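Local atomic coordinates of serine-threonine phosphatase 2C (Toxoplasma gondii, PDB entry 2I44), a protein that probably removes phosphate groups from serine and threonine residues of proteins, as a metal-dependent phosphatase of the PP2C family, and binds calcium ions here. Residues Q223-G235 with K239-V251. Sequence-based numbering, arbitrary orientation.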
loop_
_atom_site.group_PDB
_atom_site.type_symbol
_atom_site.label_atom_id
_atom_site.label_comp_id
_atom_site.label_asym_id
_atom_site.label_seq_id
_atom_site.Cartn_x
_atom_site.Cartn_y
_atom_site.Cartn_z
ATOM N N GLN A 223 -17.218 -10.521 19.864
ATOM C CA GLN A 223 -15.852 -10.043 19.736
ATOM C C GLN A 223 -15.682 -8.884 18.753
ATOM O O GLN A 223 -15.125 -9.057 17.672
ATOM C CB GLN A 223 -14.944 -11.203 19.326
ATOM C CG GLN A 223 -14.807 -12.267 20.398
ATOM C CD GLN A 223 -14.353 -13.594 19.834
ATOM O OE1 GLN A 223 -15.019 -14.169 18.968
ATOM N NE2 GLN A 223 -13.219 -14.094 20.320
ATOM N N PRO A 224 -16.169 -7.687 19.121
ATOM C CA PRO A 224 -16.040 -6.520 18.242
ATOM C C PRO A 224 -14.548 -6.215 18.079
ATOM O O PRO A 224 -13.768 -6.419 19.012
ATOM C CB PRO A 224 -16.787 -5.428 19.009
ATOM C CG PRO A 224 -16.542 -5.806 20.439
ATOM C CD PRO A 224 -16.770 -7.304 20.411
HETATM N N MSE A 225 -14.150 -5.742 16.903
HETATM C CA MSE A 225 -12.740 -5.458 16.668
HETATM C C MSE A 225 -12.400 -3.983 16.524
HETATM O O MSE A 225 -13.269 -3.149 16.260
HETATM C CB MSE A 225 -12.255 -6.219 15.432
HETATM C CG MSE A 225 -12.372 -7.738 15.545
HETATM SE SE MSE A 225 -11.151 -8.493 16.873
HETATM C CE MSE A 225 -12.418 -8.928 18.252
ATOM N N GLN A 226 -11.112 -3.693 16.696
ATOM C CA GLN A 226 -10.557 -2.346 16.614
ATOM C C GLN A 226 -9.348 -2.336 15.682
ATOM O O GLN A 226 -8.750 -3.371 15.417
ATOM C CB GLN A 226 -10.092 -1.888 17.993
ATOM C CG GLN A 226 -11.181 -1.792 19.034
ATOM C CD GLN A 226 -10.626 -1.804 20.449
ATOM O OE1 GLN A 226 -10.083 -2.818 20.909
ATOM N NE2 GLN A 226 -10.756 -0.680 21.145
ATOM N N LEU A 227 -8.987 -1.156 15.197
ATOM C CA LEU A 227 -7.842 -1.017 14.308
ATOM C C LEU A 227 -6.988 0.146 14.778
ATOM O O LEU A 227 -7.483 1.073 15.420
ATOM C CB LEU A 227 -8.307 -0.765 12.870
ATOM C CG LEU A 227 -9.188 -1.844 12.239
ATOM C CD1 LEU A 227 -9.565 -1.433 10.827
ATOM C CD2 LEU A 227 -8.431 -3.170 12.223
ATOM N N GLN A 228 -5.700 0.097 14.467
ATOM C CA GLN A 228 -4.813 1.175 14.865
ATOM C C GLN A 228 -4.499 2.136 13.722
ATOM O O GLN A 228 -3.588 2.948 13.812
ATOM C CB GLN A 228 -3.547 0.601 15.501
ATOM C CG GLN A 228 -3.837 0.042 16.882
ATOM C CD GLN A 228 -2.649 -0.649 17.515
ATOM O OE1 GLN A 228 -2.077 -1.578 16.943
ATOM N NE2 GLN A 228 -2.275 -0.202 18.709
ATOM N N TYR A 229 -5.262 2.021 12.640
ATOM C CA TYR A 229 -5.144 2.937 11.513
ATOM C C TYR A 229 -6.576 3.334 11.148
ATOM O O TYR A 229 -7.511 2.537 11.300
ATOM C CB TYR A 229 -4.373 2.322 10.333
ATOM C CG TYR A 229 -4.730 0.912 9.942
ATOM C CD1 TYR A 229 -5.692 0.661 8.968
ATOM C CD2 TYR A 229 -4.071 -0.175 10.512
ATOM C CE1 TYR A 229 -5.985 -0.643 8.567
ATOM C CE2 TYR A 229 -4.359 -1.478 10.119
ATOM C CZ TYR A 229 -5.316 -1.702 9.146
ATOM O OH TYR A 229 -5.601 -2.980 8.738
ATOM N N SER A 230 -6.744 4.565 10.682
ATOM C CA SER A 230 -8.067 5.113 10.376
ATOM C C SER A 230 -8.618 5.040 8.947
ATOM O O SER A 230 -9.722 5.532 8.680
ATOM C CB SER A 230 -8.100 6.559 10.858
ATOM O OG SER A 230 -6.876 7.189 10.550
ATOM N N ARG A 231 -7.851 4.462 8.030
ATOM C CA ARG A 231 -8.296 4.309 6.648
ATOM C C ARG A 231 -7.862 2.925 6.195
ATOM O O ARG A 231 -6.775 2.466 6.548
ATOM C CB ARG A 231 -7.691 5.397 5.749
ATOM C CG ARG A 231 -8.019 6.809 6.214
ATOM C CD ARG A 231 -7.800 7.833 5.118
ATOM N NE ARG A 231 -7.815 9.199 5.633
ATOM C CZ ARG A 231 -7.691 10.284 4.874
ATOM N NH1 ARG A 231 -7.553 10.159 3.558
ATOM N NH2 ARG A 231 -7.681 11.491 5.435
ATOM N N ALA A 232 -8.716 2.254 5.431
ATOM C CA ALA A 232 -8.395 0.910 4.983
ATOM C C ALA A 232 -9.443 0.287 4.081
ATOM O O ALA A 232 -10.553 0.811 3.918
ATOM C CB ALA A 232 -8.198 0.015 6.197
ATOM N N PHE A 233 -9.065 -0.836 3.482
ATOM C CA PHE A 233 -9.978 -1.600 2.651
ATOM C C PHE A 233 -10.682 -2.529 3.642
ATOM O O PHE A 233 -10.071 -2.987 4.602
ATOM C CB PHE A 233 -9.223 -2.469 1.652
ATOM C CG PHE A 233 -8.790 -1.753 0.410
ATOM C CD1 PHE A 233 -9.722 -1.131 -0.410
ATOM C CD2 PHE A 233 -7.452 -1.751 0.029
ATOM C CE1 PHE A 233 -9.337 -0.522 -1.591
ATOM C CE2 PHE A 233 -7.050 -1.143 -1.158
ATOM C CZ PHE A 233 -7.996 -0.526 -1.970
ATOM N N GLY A 234 -11.960 -2.807 3.419
ATOM C CA GLY A 234 -12.658 -3.706 4.319
ATOM C C GLY A 234 -13.151 -3.049 5.594
ATOM O O GLY A 234 -13.618 -1.915 5.566
ATOM N N GLY A 235 -13.057 -3.757 6.715
ATOM C CA GLY A 235 -13.535 -3.199 7.963
ATOM C C GLY A 235 -15.020 -2.876 7.850
ATOM O O GLY A 235 -15.471 -1.814 8.283
ATOM N N LYS A 239 -16.747 0.868 8.770
ATOM C CA LYS A 239 -16.886 1.818 7.668
ATOM C C LYS A 239 -17.971 2.870 7.915
ATOM O O LYS A 239 -17.996 3.912 7.251
ATOM C CB LYS A 239 -17.156 1.063 6.351
ATOM C CG LYS A 239 -16.094 1.291 5.246
ATOM C CD LYS A 239 -14.669 1.165 5.778
ATOM C CE LYS A 239 -13.594 1.407 4.708
ATOM N NZ LYS A 239 -13.251 0.187 3.904
HETATM N N MSE A 240 -18.865 2.612 8.868
HETATM C CA MSE A 240 -19.916 3.576 9.167
HETATM C C MSE A 240 -19.542 4.369 10.412
HETATM O O MSE A 240 -20.268 5.270 10.826
HETATM C CB MSE A 240 -21.279 2.879 9.372
HETATM C CG MSE A 240 -21.406 2.024 10.650
HETATM SE SE MSE A 240 -20.567 0.254 10.562
HETATM C CE MSE A 240 -22.036 -0.726 9.756
ATOM N N TYR A 241 -18.396 4.041 11.002
ATOM C CA TYR A 241 -17.943 4.732 12.206
ATOM C C TYR A 241 -16.644 5.522 12.040
ATOM O O TYR A 241 -15.915 5.717 13.008
ATOM C CB TYR A 241 -17.767 3.725 13.342
ATOM C CG TYR A 241 -19.055 3.081 13.809
ATOM C CD1 TYR A 241 -20.080 3.846 14.367
ATOM C CD2 TYR A 241 -19.231 1.701 13.723
ATOM C CE1 TYR A 241 -21.253 3.249 14.833
ATOM C CE2 TYR A 241 -20.393 1.094 14.184
ATOM C CZ TYR A 241 -21.397 1.870 14.737
ATOM O OH TYR A 241 -22.529 1.252 15.205
ATOM N N GLY A 242 -16.344 5.973 10.829
ATOM C CA GLY A 242 -15.127 6.739 10.638
ATOM C C GLY A 242 -14.011 6.103 9.827
ATOM O O GLY A 242 -13.115 6.810 9.369
ATOM N N LEU A 243 -14.031 4.782 9.656
ATOM C CA LEU A 243 -12.988 4.128 8.858
ATOM C C LEU A 243 -13.255 4.525 7.396
ATOM O O LEU A 243 -14.287 4.171 6.825
ATOM C CB LEU A 243 -13.055 2.605 9.025
ATOM C CG LEU A 243 -11.923 1.749 8.439
ATOM C CD1 LEU A 243 -10.590 2.121 9.090
ATOM C CD2 LEU A 243 -12.228 0.270 8.661
ATOM N N SER A 244 -12.320 5.255 6.801
ATOM C CA SER A 244 -12.462 5.741 5.429
ATOM C C SER A 244 -11.709 4.946 4.359
ATOM O O SER A 244 -10.717 4.269 4.650
ATOM C CB SER A 244 -12.001 7.203 5.381
ATOM O OG SER A 244 -11.924 7.690 4.054
ATOM N N ASN A 245 -12.188 5.029 3.118
ATOM C CA ASN A 245 -11.525 4.362 2.001
ATOM C C ASN A 245 -10.953 5.424 1.062
ATOM O O ASN A 245 -10.554 5.127 -0.062
ATOM C CB ASN A 245 -12.484 3.441 1.227
ATOM C CG ASN A 245 -13.726 4.158 0.727
ATOM O OD1 ASN A 245 -13.703 5.354 0.426
ATOM N ND2 ASN A 245 -14.819 3.418 0.620
ATOM N N GLN A 246 -10.932 6.667 1.539
ATOM C CA GLN A 246 -10.392 7.795 0.782
ATOM C C GLN A 246 -8.873 7.729 0.868
ATOM O O GLN A 246 -8.305 7.875 1.944
ATOM C CB GLN A 246 -10.884 9.112 1.394
ATOM C CG GLN A 246 -10.245 10.372 0.821
ATOM C CD GLN A 246 -10.512 10.529 -0.660
ATOM O OE1 GLN A 246 -9.632 10.291 -1.493
ATOM N NE2 GLN A 246 -11.736 10.915 -0.999
ATOM N N PRO A 247 -8.193 7.490 -0.261
ATOM C CA PRO A 247 -6.731 7.423 -0.201
ATOM C C PRO A 247 -6.091 8.794 -0.330
ATOM O O PRO A 247 -6.710 9.726 -0.839
ATOM C CB PRO A 247 -6.389 6.548 -1.397
ATOM C CG PRO A 247 -7.413 7.018 -2.414
ATOM C CD PRO A 247 -8.685 7.063 -1.587
ATOM N N ASP A 248 -4.869 8.931 0.166
ATOM C CA ASP A 248 -4.152 10.187 -0.031
ATOM C C ASP A 248 -3.420 9.844 -1.320
ATOM O O ASP A 248 -2.895 8.738 -1.456
ATOM C CB ASP A 248 -3.150 10.475 1.100
ATOM C CG ASP A 248 -3.814 11.087 2.326
ATOM O OD1 ASP A 248 -4.566 12.072 2.168
ATOM O OD2 ASP A 248 -3.585 10.595 3.446
ATOM N N VAL A 249 -3.414 10.756 -2.281
ATOM C CA VAL A 249 -2.752 10.483 -3.546
ATOM C C VAL A 249 -1.683 11.523 -3.822
ATOM O O VAL A 249 -1.867 12.706 -3.533
ATOM C CB VAL A 249 -3.774 10.460 -4.709
ATOM C CG1 VAL A 249 -3.088 10.065 -6.006
ATOM C CG2 VAL A 249 -4.898 9.478 -4.389
ATOM N N ARG A 250 -0.564 11.063 -4.374
ATOM C CA ARG A 250 0.572 11.920 -4.701
ATOM C C ARG A 250 1.227 11.461 -6.003
ATOM O O ARG A 250 1.625 10.301 -6.136
ATOM C CB ARG A 250 1.600 11.882 -3.562
ATOM C CG ARG A 250 2.888 12.658 -3.829
ATOM C CD ARG A 250 3.837 12.607 -2.626
ATOM N NE ARG A 250 5.082 13.340 -2.863
ATOM C CZ ARG A 250 6.086 13.425 -1.990
ATOM N NH1 ARG A 250 6.004 12.821 -0.813
ATOM N NH2 ARG A 250 7.178 14.116 -2.296
ATOM N N VAL A 251 1.326 12.372 -6.968
ATOM C CA VAL A 251 1.947 12.058 -8.245
ATOM C C VAL A 251 3.347 12.671 -8.297
ATOM O O VAL A 251 3.515 13.880 -8.156
ATOM C CB VAL A 251 1.123 12.605 -9.439
ATOM C CG1 VAL A 251 1.822 12.259 -10.751
ATOM C CG2 VAL A 251 -0.287 12.024 -9.423
#
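Lys-239 folds back toward 232-234 and sets its ammonium group among backbone carbonyls: NZ donates to Ala-232 O at 2.8 Å and to Gly-234 O at 2.7 Å. Kinks at chi2 (47°) and chi4 (-85°) fold its chain so that CD passes Gly-234 O and CE lies near both oxygens before NZ meets them. A salt bridge from NZ to Asp-121 of helix 98-130 adds a third partner for the ammonium group, and the same carboxylate takes the backbone N of Gly-234 and the amide of Asn-245. Leu-243 lays its two methyls against different parts of 223-235. CD1 lies against the Ser-230 carbonyl carbon (3.5 Å), while CD2 meets Leu-227 CD1 at 3.8 Å and rests equally near Gly-235 CA; the two leucine side chains cross at about a right angle. Next to it the backbones join in a single bridge of Arg-231 with Ser-244, where Ser-244 N donates to Ser-230 O and Ala-232 N to Ser-244 O. Arg-231 runs on past Ser-244, extended from CG to NE, and NH1 donates to Gln-246 O (2.9 Å) from above the carbonyl plane. Asp-248 OD2 lies over one guanidinium face; the salt bridge from NH1 to OD1 is long (3.8 Å) and purely electrostatic, with the planes 41° apart. The stronger partners lie elsewhere, Glu-186 for Arg-231 NH2 and His-179 for Asp-248 OD2. Lys-239 thus fastens the start of 239-251 and Arg-231 holds Gln-246 and Asp-248 further along, while an ST turn, Gln-246 N to Ser-244 OG (2.9 Å), bends the chain just before the Gln-246 carbonyl. The side chain of Tyr-229 lies about 6 Å from a bound calcium ion, placing this loop-on-loop packing beside the metal site of the PP2C fold.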